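FAA hydrolase family protein (Pseudomonas aeruginosa, PDB 6J5Y) probably hydrolyses fumarylpyruvate and holds manganese(II) and pyruvate in its active site. Local coordinates at residues G107-T115 with M216-L226; G152-S160 with Q169-I177. All blocks are in the same frame, centred on the assembly; numbering follows the deposited sequence.

Interaction 1. Residues G107-T115 with M216-L226; sequences GYAVGLDMT and MLGAIDGLGEL. With MN (manganese (II) ion), chain C.
Val110 reaches Leu226 and the bulge at Leu223-Gly224 with both methyls because its first torsion (chi1 -173°) sets CG1 anti to the backbone N and CG2 anti to the carbonyl carbon. CG1 lies 3.9 Å from Leu226 CB, the two side chains sliding past each other in opposite directions. CG2 meets the bulge, 3.4 Å from Leu223 O and also close to Gly224 O and the CG1 of Ile220. Leu226, with CG anti to its own N (chi1 177°), sends CD2 to 3.8 Å from Leu112 CG, and the same methyl touches Val110 O. Farther along, Leu223 CD1 packs on Tyr108 CB, while the Tyr108 ring turns off from the second segment and its OH bonds to His153.

The second segment is a hairpin: a type II turn runs from Ile220 to Leu223, and Leu223 and Gly224 together face Ile220 as a classic beta bulge. The direct contacts are apolar or van der Waals; a water accepts from Val110 N at 2.8 Å and gives a weak bond to Leu223 O. Just beyond Leu112, Asp113 OD2 binds manganese at 2.2 Å, a site that Glu82 and Glu84 share, and Lys54 forms a salt bridge with OD1.

The axes of the short segments 107-112 and 216-220 approach to 7.1 Å, with 152° between their directions, which indicates face packing of two sheets, not strand pairing. Strand 105-116 is hydrogen-bonded between strands 79-89 and 140-147 in one sheet; strands 215-220 and 225-231 are neighbours in the other, where Leu161 of strand 158-163 and Val228 also touch Leu112.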
loop_
_atom_site.group_PDB
_atom_site.type_symbol
_atom_site.label_atom_id
_atom_site.label_comp_id
_atom_site.label_asym_id
_atom_site.label_seq_id
_atom_site.Cartn_x
_atom_site.Cartn_y
_atom_site.Cartn_z
ATOM N N GLY A 107 -1.185 -8.096 -11.240
ATOM C CA GLY A 107 -2.166 -8.460 -10.198
ATOM C C GLY A 107 -2.390 -7.362 -9.182
ATOM O O GLY A 107 -1.731 -6.294 -9.296
ATOM N N TYR A 108 -3.303 -7.609 -8.238
ATOM C CA TYR A 108 -3.814 -6.626 -7.246
ATOM C C TYR A 108 -3.955 -7.317 -5.884
ATOM O O TYR A 108 -4.112 -8.555 -5.823
ATOM C CB TYR A 108 -5.137 -6.014 -7.719
ATOM C CG TYR A 108 -5.086 -5.293 -9.038
ATOM C CD1 TYR A 108 -5.208 -5.987 -10.233
ATOM C CD2 TYR A 108 -4.958 -3.908 -9.112
ATOM C CE1 TYR A 108 -5.174 -5.349 -11.457
ATOM C CE2 TYR A 108 -4.912 -3.257 -10.337
ATOM C CZ TYR A 108 -5.033 -3.973 -11.516
ATOM O OH TYR A 108 -4.954 -3.363 -12.751
ATOM N N ALA A 109 -3.773 -6.562 -4.794
ATOM C CA ALA A 109 -3.948 -7.071 -3.417
ATOM C C ALA A 109 -4.434 -5.932 -2.514
ATOM O O ALA A 109 -4.352 -4.768 -2.914
ATOM C CB ALA A 109 -2.654 -7.681 -2.948
ATOM N N VAL A 110 -4.984 -6.276 -1.357
ATOM C CA VAL A 110 -5.329 -5.314 -0.277
ATOM C C VAL A 110 -4.056 -5.022 0.522
ATOM O O VAL A 110 -3.399 -5.985 0.914
ATOM C CB VAL A 110 -6.411 -5.892 0.649
ATOM C CG1 VAL A 110 -6.880 -4.847 1.654
ATOM C CG2 VAL A 110 -7.564 -6.487 -0.148
ATOM N N GLY A 111 -3.745 -3.749 0.780
ATOM C CA GLY A 111 -2.572 -3.373 1.573
ATOM C C GLY A 111 -2.890 -2.354 2.643
ATOM O O GLY A 111 -3.899 -1.660 2.526
ATOM N N LEU A 112 -2.003 -2.264 3.630
ATOM C CA LEU A 112 -2.016 -1.232 4.685
ATOM C C LEU A 112 -0.688 -0.471 4.639
ATOM O O LEU A 112 0.392 -1.092 4.766
ATOM C CB LEU A 112 -2.205 -1.899 6.046
ATOM C CG LEU A 112 -3.635 -2.238 6.441
ATOM C CD1 LEU A 112 -3.638 -3.222 7.598
ATOM C CD2 LEU A 112 -4.393 -0.964 6.817
ATOM N N ASP A 113 -0.780 0.840 4.475
ATOM C CA ASP A 113 0.387 1.734 4.554
ATOM C C ASP A 113 0.463 2.196 6.007
ATOM O O ASP A 113 0.015 3.336 6.312
ATOM C CB ASP A 113 0.277 2.829 3.491
ATOM C CG ASP A 113 1.372 3.866 3.614
ATOM O OD1 ASP A 113 2.373 3.577 4.321
ATOM O OD2 ASP A 113 1.217 4.961 3.022
ATOM N N MET A 114 1.013 1.349 6.878
ATOM C CA MET A 114 1.064 1.654 8.331
ATOM C C MET A 114 2.074 2.804 8.517
ATOM O O MET A 114 3.027 2.933 7.718
ATOM C CB MET A 114 1.414 0.416 9.165
ATOM C CG MET A 114 0.405 -0.728 8.992
ATOM S SD MET A 114 -1.298 -0.235 9.412
ATOM C CE MET A 114 -1.081 0.362 11.090
ATOM N N THR A 115 1.776 3.739 9.408
ATOM C CA THR A 115 2.420 5.079 9.384
ATOM C C THR A 115 2.715 5.528 10.818
ATOM O O THR A 115 1.798 5.458 11.616
ATOM C CB THR A 115 1.516 6.095 8.667
ATOM O OG1 THR A 115 1.344 5.663 7.314
ATOM C CG2 THR A 115 2.081 7.496 8.667
ATOM N N MET A 216 -7.921 -4.667 13.013
ATOM C CA MET A 216 -8.271 -3.973 11.750
ATOM C C MET A 216 -8.732 -5.037 10.755
ATOM O O MET A 216 -8.132 -6.131 10.771
ATOM C CB MET A 216 -7.059 -3.254 11.152
ATOM C CG MET A 216 -6.648 -1.991 11.887
ATOM S SD MET A 216 -4.988 -1.431 11.375
ATOM C CE MET A 216 -3.938 -2.587 12.254
ATOM N N LEU A 217 -9.724 -4.722 9.912
ATOM C CA LEU A 217 -10.074 -5.572 8.743
ATOM C C LEU A 217 -10.275 -4.666 7.524
ATOM O O LEU A 217 -11.200 -3.856 7.512
ATOM C CB LEU A 217 -11.315 -6.400 9.066
ATOM C CG LEU A 217 -11.647 -7.521 8.080
ATOM C CD1 LEU A 217 -10.612 -8.630 8.141
ATOM C CD2 LEU A 217 -13.045 -8.061 8.350
ATOM N N GLY A 218 -9.396 -4.794 6.546
ATOM C CA GLY A 218 -9.531 -4.121 5.256
ATOM C C GLY A 218 -10.119 -5.068 4.242
ATOM O O GLY A 218 -9.974 -6.273 4.404
ATOM N N ALA A 219 -10.772 -4.526 3.231
ATOM C CA ALA A 219 -11.286 -5.328 2.119
ATOM C C ALA A 219 -11.340 -4.461 0.868
ATOM O O ALA A 219 -11.549 -3.243 0.967
ATOM C CB ALA A 219 -12.604 -5.921 2.507
ATOM N N ILE A 220 -11.117 -5.094 -0.273
ATOM C CA ILE A 220 -11.471 -4.509 -1.591
ATOM C C ILE A 220 -12.274 -5.541 -2.367
ATOM O O ILE A 220 -11.833 -6.707 -2.399
ATOM C CB ILE A 220 -10.207 -4.034 -2.330
ATOM C CG1 ILE A 220 -9.417 -3.057 -1.448
ATOM C CG2 ILE A 220 -10.591 -3.473 -3.688
ATOM C CD1 ILE A 220 -8.040 -2.675 -1.944
ATOM N N ASP A 221 -13.358 -5.094 -3.011
ATOM C CA ASP A 221 -14.218 -5.954 -3.871
ATOM C C ASP A 221 -13.358 -6.810 -4.803
ATOM O O ASP A 221 -12.505 -6.254 -5.545
ATOM C CB ASP A 221 -15.195 -5.145 -4.721
ATOM C CG ASP A 221 -16.263 -4.433 -3.914
ATOM O OD1 ASP A 221 -16.519 -4.847 -2.786
ATOM O OD2 ASP A 221 -16.835 -3.474 -4.437
ATOM N N GLY A 222 -13.624 -8.116 -4.827
ATOM C CA GLY A 222 -12.895 -9.073 -5.682
ATOM C C GLY A 222 -11.547 -9.456 -5.099
ATOM O O GLY A 222 -11.007 -10.427 -5.572
ATOM N N LEU A 223 -11.038 -8.763 -4.067
ATOM C CA LEU A 223 -9.638 -8.920 -3.575
ATOM C C LEU A 223 -9.611 -9.450 -2.136
ATOM O O LEU A 223 -8.542 -9.454 -1.527
ATOM C CB LEU A 223 -8.906 -7.579 -3.692
ATOM C CG LEU A 223 -8.818 -7.002 -5.102
ATOM C CD1 LEU A 223 -7.901 -5.799 -5.122
ATOM C CD2 LEU A 223 -8.318 -8.040 -6.097
ATOM N N GLY A 224 -10.741 -9.915 -1.623
ATOM C CA GLY A 224 -10.846 -10.445 -0.257
ATOM C C GLY A 224 -10.443 -9.407 0.783
ATOM O O GLY A 224 -10.634 -8.209 0.552
ATOM N N GLU A 225 -9.856 -9.879 1.873
ATOM C CA GLU A 225 -9.770 -9.147 3.157
ATOM C C GLU A 225 -8.337 -9.207 3.692
ATOM O O GLU A 225 -7.568 -10.105 3.297
ATOM C CB GLU A 225 -10.752 -9.784 4.135
ATOM C CG GLU A 225 -10.351 -11.205 4.509
ATOM C CD GLU A 225 -10.783 -12.294 3.535
ATOM O OE1 GLU A 225 -11.938 -12.754 3.686
ATOM O OE2 GLU A 225 -9.985 -12.667 2.616
ATOM N N LEU A 226 -8.025 -8.309 4.616
ATOM C CA LEU A 226 -6.704 -8.217 5.285
ATOM C C LEU A 226 -6.948 -7.991 6.773
ATOM O O LEU A 226 -7.419 -6.899 7.106
ATOM C CB LEU A 226 -5.918 -7.057 4.657
ATOM C CG LEU A 226 -4.557 -6.761 5.275
ATOM C CD1 LEU A 226 -3.660 -7.971 5.176
ATOM C CD2 LEU A 226 -3.916 -5.564 4.596
HETATM MN MN MN C . -0.561 5.750 2.036
HETATM O O HOH W 1 -5.196 -9.008 -1.031
HETATM O O HOH W 2 0.404 5.458 0.120
#

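Interaction 2. Residues G152-S160 with Q169-I177; sequences GHPRHAAIS and QRSDIDQLI
Ile159 and Ser171 form a hydrogen-bonded pair of an antiparallel beta hairpin made by strands 158-163 and 166-172. The evidence for the backbone ladder is the bond from Ile159 N to Ser171 O at 2.9 Å and the reciprocal bond from Ser171 N to Ile159 O. The non-hydrogen-bonded pairs Ala158-Asp172 and Ser160-Arg170 flank it, and Ile173 N to Ala157 O (2.9 Å) carries the pairing beyond the strands.

Among side-chain polar bonds, Asp172 OD1 is gripped twice. Ala157 N meets it on the syn side at 2.8 Å, nearly straight at 175° but tilted out of the carboxylate plane; Asp174 N uses the anti lone pair at 3.0 Å, closing an Asx turn as the chain enters the 3-10 segment 173-175.

Apolar packing centres on Ile173. Its CG1 lies between backbone N and carbonyl carbon, and CD1 extends to Ala157 CB at 3.6 Å and to the Pro154 ring beyond. Leu85 of strand 79-89 also touches this side chain.

A separate face contact lies on the other face of the hairpin from Ile159 and Ser171: the Arg170 guanidinium receives Ser160 CB over one face, offset toward the rim, while its NH2 forms a salt bridge with Asp167.

The remaining side-chain polar bond is a His-carboxylate hydrogen bond: His156 ND1 donates to the anti lone pair of Asp174 OD2 at 2.8 Å; the bond is bent to 132°, and ring and carboxylate planes stand 81° apart.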
loop_
_atom_site.group_PDB
_atom_site.type_symbol
_atom_site.label_atom_id
_atom_site.label_comp_id
_atom_site.label_asym_id
_atom_site.label_seq_id
_atom_site.Cartn_x
_atom_site.Cartn_y
_atom_site.Cartn_z
ATOM N N GLY A 152 -9.080 -9.197 -13.839
ATOM C CA GLY A 152 -8.906 -8.129 -14.842
ATOM C C GLY A 152 -8.202 -6.909 -14.265
ATOM O O GLY A 152 -7.343 -7.071 -13.382
ATOM N N HIS A 153 -8.546 -5.716 -14.750
ATOM C CA HIS A 153 -8.000 -4.432 -14.242
ATOM C C HIS A 153 -9.178 -3.590 -13.791
ATOM O O HIS A 153 -9.703 -2.790 -14.554
ATOM C CB HIS A 153 -7.121 -3.749 -15.292
ATOM C CG HIS A 153 -6.033 -4.629 -15.813
ATOM N ND1 HIS A 153 -4.854 -4.851 -15.101
ATOM C CD2 HIS A 153 -5.932 -5.346 -16.957
ATOM C CE1 HIS A 153 -4.078 -5.670 -15.793
ATOM N NE2 HIS A 153 -4.702 -5.966 -16.946
ATOM N N PRO A 154 -9.612 -3.743 -12.527
ATOM C CA PRO A 154 -10.814 -3.072 -12.044
ATOM C C PRO A 154 -10.574 -1.560 -11.932
ATOM O O PRO A 154 -9.514 -1.155 -11.479
ATOM C CB PRO A 154 -11.053 -3.711 -10.668
ATOM C CG PRO A 154 -9.672 -4.098 -10.219
ATOM C CD PRO A 154 -8.939 -4.515 -11.475
ATOM N N ARG A 155 -11.547 -0.782 -12.394
ATOM C CA ARG A 155 -11.565 0.700 -12.307
ATOM C C ARG A 155 -12.569 1.156 -11.248
ATOM O O ARG A 155 -12.501 2.329 -10.853
ATOM C CB ARG A 155 -11.923 1.307 -13.663
ATOM C CG ARG A 155 -10.729 1.881 -14.405
ATOM C CD ARG A 155 -9.873 0.811 -15.038
ATOM N NE ARG A 155 -9.421 1.275 -16.342
ATOM C CZ ARG A 155 -9.012 0.495 -17.332
ATOM N NH1 ARG A 155 -8.627 1.049 -18.471
ATOM N NH2 ARG A 155 -8.970 -0.825 -17.182
ATOM N N HIS A 156 -13.490 0.266 -10.878
ATOM C CA HIS A 156 -14.514 0.429 -9.816
ATOM C C HIS A 156 -14.328 -0.718 -8.821
ATOM O O HIS A 156 -14.134 -1.867 -9.284
ATOM C CB HIS A 156 -15.926 0.438 -10.442
ATOM C CG HIS A 156 -16.117 1.488 -11.488
ATOM N ND1 HIS A 156 -16.572 2.764 -11.183
ATOM C CD2 HIS A 156 -15.907 1.474 -12.824
ATOM C CE1 HIS A 156 -16.652 3.478 -12.290
ATOM N NE2 HIS A 156 -16.252 2.705 -13.319
ATOM N N ALA A 157 -14.364 -0.423 -7.522
ATOM C CA ALA A 157 -14.295 -1.419 -6.424
ATOM C C ALA A 157 -14.396 -0.706 -5.076
ATOM O O ALA A 157 -13.580 0.198 -4.842
ATOM C CB ALA A 157 -13.003 -2.206 -6.487
ATOM N N ALA A 158 -15.330 -1.110 -4.206
ATOM C CA ALA A 158 -15.399 -0.568 -2.833
ATOM C C ALA A 158 -14.117 -0.990 -2.112
ATOM O O ALA A 158 -13.625 -2.138 -2.345
ATOM C CB ALA A 158 -16.629 -1.023 -2.075
ATOM N N ILE A 159 -13.592 -0.056 -1.326
ATOM C CA ILE A 159 -12.386 -0.180 -0.460
ATOM C C ILE A 159 -12.791 0.306 0.931
ATOM O O ILE A 159 -13.388 1.422 1.067
ATOM C CB ILE A 159 -11.195 0.594 -1.047
ATOM C CG1 ILE A 159 -9.941 0.505 -0.163
ATOM C CG2 ILE A 159 -11.584 2.037 -1.361
ATOM C CD1 ILE A 159 -8.659 0.860 -0.881
ATOM N N SER A 160 -12.514 -0.505 1.938
ATOM C CA SER A 160 -13.051 -0.306 3.303
ATOM C C SER A 160 -12.037 -0.786 4.344
ATOM O O SER A 160 -11.282 -1.770 4.075
ATOM C CB SER A 160 -14.355 -1.019 3.438
ATOM O OG SER A 160 -14.116 -2.421 3.495
ATOM N N GLN A 169 -12.796 3.627 7.141
ATOM C CA GLN A 169 -12.638 4.048 5.726
ATOM C C GLN A 169 -13.591 3.249 4.843
ATOM O O GLN A 169 -13.683 2.025 4.997
ATOM C CB GLN A 169 -11.196 3.863 5.251
ATOM C CG GLN A 169 -10.189 4.503 6.180
ATOM C CD GLN A 169 -8.791 4.359 5.636
ATOM O OE1 GLN A 169 -8.152 3.315 5.808
ATOM N NE2 GLN A 169 -8.326 5.396 4.953
ATOM N N ARG A 170 -14.289 3.961 3.968
ATOM C CA ARG A 170 -15.197 3.395 2.946
ATOM C C ARG A 170 -15.220 4.360 1.764
ATOM O O ARG A 170 -15.719 5.492 1.908
ATOM C CB ARG A 170 -16.606 3.168 3.490
ATOM C CG ARG A 170 -17.547 2.554 2.459
ATOM C CD ARG A 170 -18.692 1.789 3.093
ATOM N NE ARG A 170 -18.218 0.808 4.070
ATOM C CZ ARG A 170 -17.867 -0.462 3.811
ATOM N NH1 ARG A 170 -17.943 -0.968 2.591
ATOM N NH2 ARG A 170 -17.457 -1.234 4.798
ATOM N N SER A 171 -14.640 3.936 0.654
ATOM C CA SER A 171 -14.609 4.698 -0.611
ATOM C C SER A 171 -14.609 3.698 -1.753
ATOM O O SER A 171 -14.957 2.522 -1.508
ATOM C CB SER A 171 -13.418 5.623 -0.643
ATOM O OG SER A 171 -13.351 6.312 -1.884
ATOM N N ASP A 172 -14.179 4.140 -2.930
ATOM C CA ASP A 172 -14.104 3.321 -4.160
ATOM C C ASP A 172 -12.803 3.665 -4.890
ATOM O O ASP A 172 -12.481 4.873 -5.022
ATOM C CB ASP A 172 -15.322 3.542 -5.059
ATOM C CG ASP A 172 -15.491 2.403 -6.036
ATOM O OD1 ASP A 172 -14.646 2.274 -6.939
ATOM O OD2 ASP A 172 -16.424 1.606 -5.838
ATOM N N ILE A 173 -12.118 2.653 -5.412
ATOM C CA ILE A 173 -10.842 2.865 -6.156
ATOM C C ILE A 173 -11.075 3.822 -7.326
ATOM O O ILE A 173 -10.087 4.360 -7.820
ATOM C CB ILE A 173 -10.208 1.546 -6.612
ATOM C CG1 ILE A 173 -10.998 0.849 -7.716
ATOM C CG2 ILE A 173 -9.977 0.632 -5.418
ATOM C CD1 ILE A 173 -10.338 -0.425 -8.200
ATOM N N ASP A 174 -12.324 4.042 -7.752
ATOM C CA ASP A 174 -12.619 4.941 -8.901
ATOM C C ASP A 174 -12.483 6.402 -8.448
ATOM O O ASP A 174 -12.518 7.249 -9.321
ATOM C CB ASP A 174 -13.955 4.590 -9.564
ATOM C CG ASP A 174 -15.176 5.124 -8.845
ATOM O OD1 ASP A 174 -14.993 5.867 -7.863
ATOM O OD2 ASP A 174 -16.313 4.785 -9.276
ATOM N N GLN A 175 -12.242 6.650 -7.155
ATOM C CA GLN A 175 -11.972 7.978 -6.545
ATOM C C GLN A 175 -10.471 8.322 -6.592
ATOM O O GLN A 175 -10.110 9.410 -6.105
ATOM C CB GLN A 175 -12.455 7.980 -5.087
ATOM C CG GLN A 175 -13.958 7.845 -4.918
ATOM C CD GLN A 175 -14.718 9.001 -5.517
ATOM O OE1 GLN A 175 -15.526 8.829 -6.422
ATOM N NE2 GLN A 175 -14.457 10.199 -5.022
ATOM N N LEU A 176 -9.607 7.441 -7.117
ATOM C CA LEU A 176 -8.144 7.704 -7.222
ATOM C C LEU A 176 -7.967 8.937 -8.110
ATOM O O LEU A 176 -8.612 8.960 -9.184
ATOM C CB LEU A 176 -7.418 6.502 -7.842
ATOM C CG LEU A 176 -7.267 5.253 -6.968
ATOM C CD1 LEU A 176 -6.665 4.107 -7.782
ATOM C CD2 LEU A 176 -6.404 5.533 -5.752
ATOM N N ILE A 177 -7.143 9.903 -7.699
ATOM C CA ILE A 177 -6.870 11.128 -8.508
ATOM C C ILE A 177 -6.044 10.695 -9.723
ATOM O O ILE A 177 -6.459 10.972 -10.857
ATOM C CB ILE A 177 -6.183 12.243 -7.697
ATOM C CG1 ILE A 177 -7.051 12.722 -6.522
ATOM C CG2 ILE A 177 -5.804 13.390 -8.621
ATOM C CD1 ILE A 177 -6.318 13.572 -5.485
#

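Interaction 2 is nested along the chain inside the loop closed by interaction 1, and their centres lie 11 Å apart. Strands 215-220 and 158-163 are neighbours in one sheet, so the hairpin of interaction 2 extends the layer that packs on strand 105-116. Two probable hydrogen bonds join the contacts directly: Tyr108 OH to His153 ND1 and Asp221 OD2 to Ala158 N, each 2.8 Å. Ile220 CG2 also packs on Ala158 O at 3.6 Å. Interaction 1 supplies Asp113 to both the manganese site and the pyruvate pocket. Interaction 2 comes near through Gln169, whose side chain is about 8 Å from the bound pyruvate and about 8 Å from the manganese; its OE1 accepts from Ile83 N and its NE2 bonds to Thr203 of the pocket.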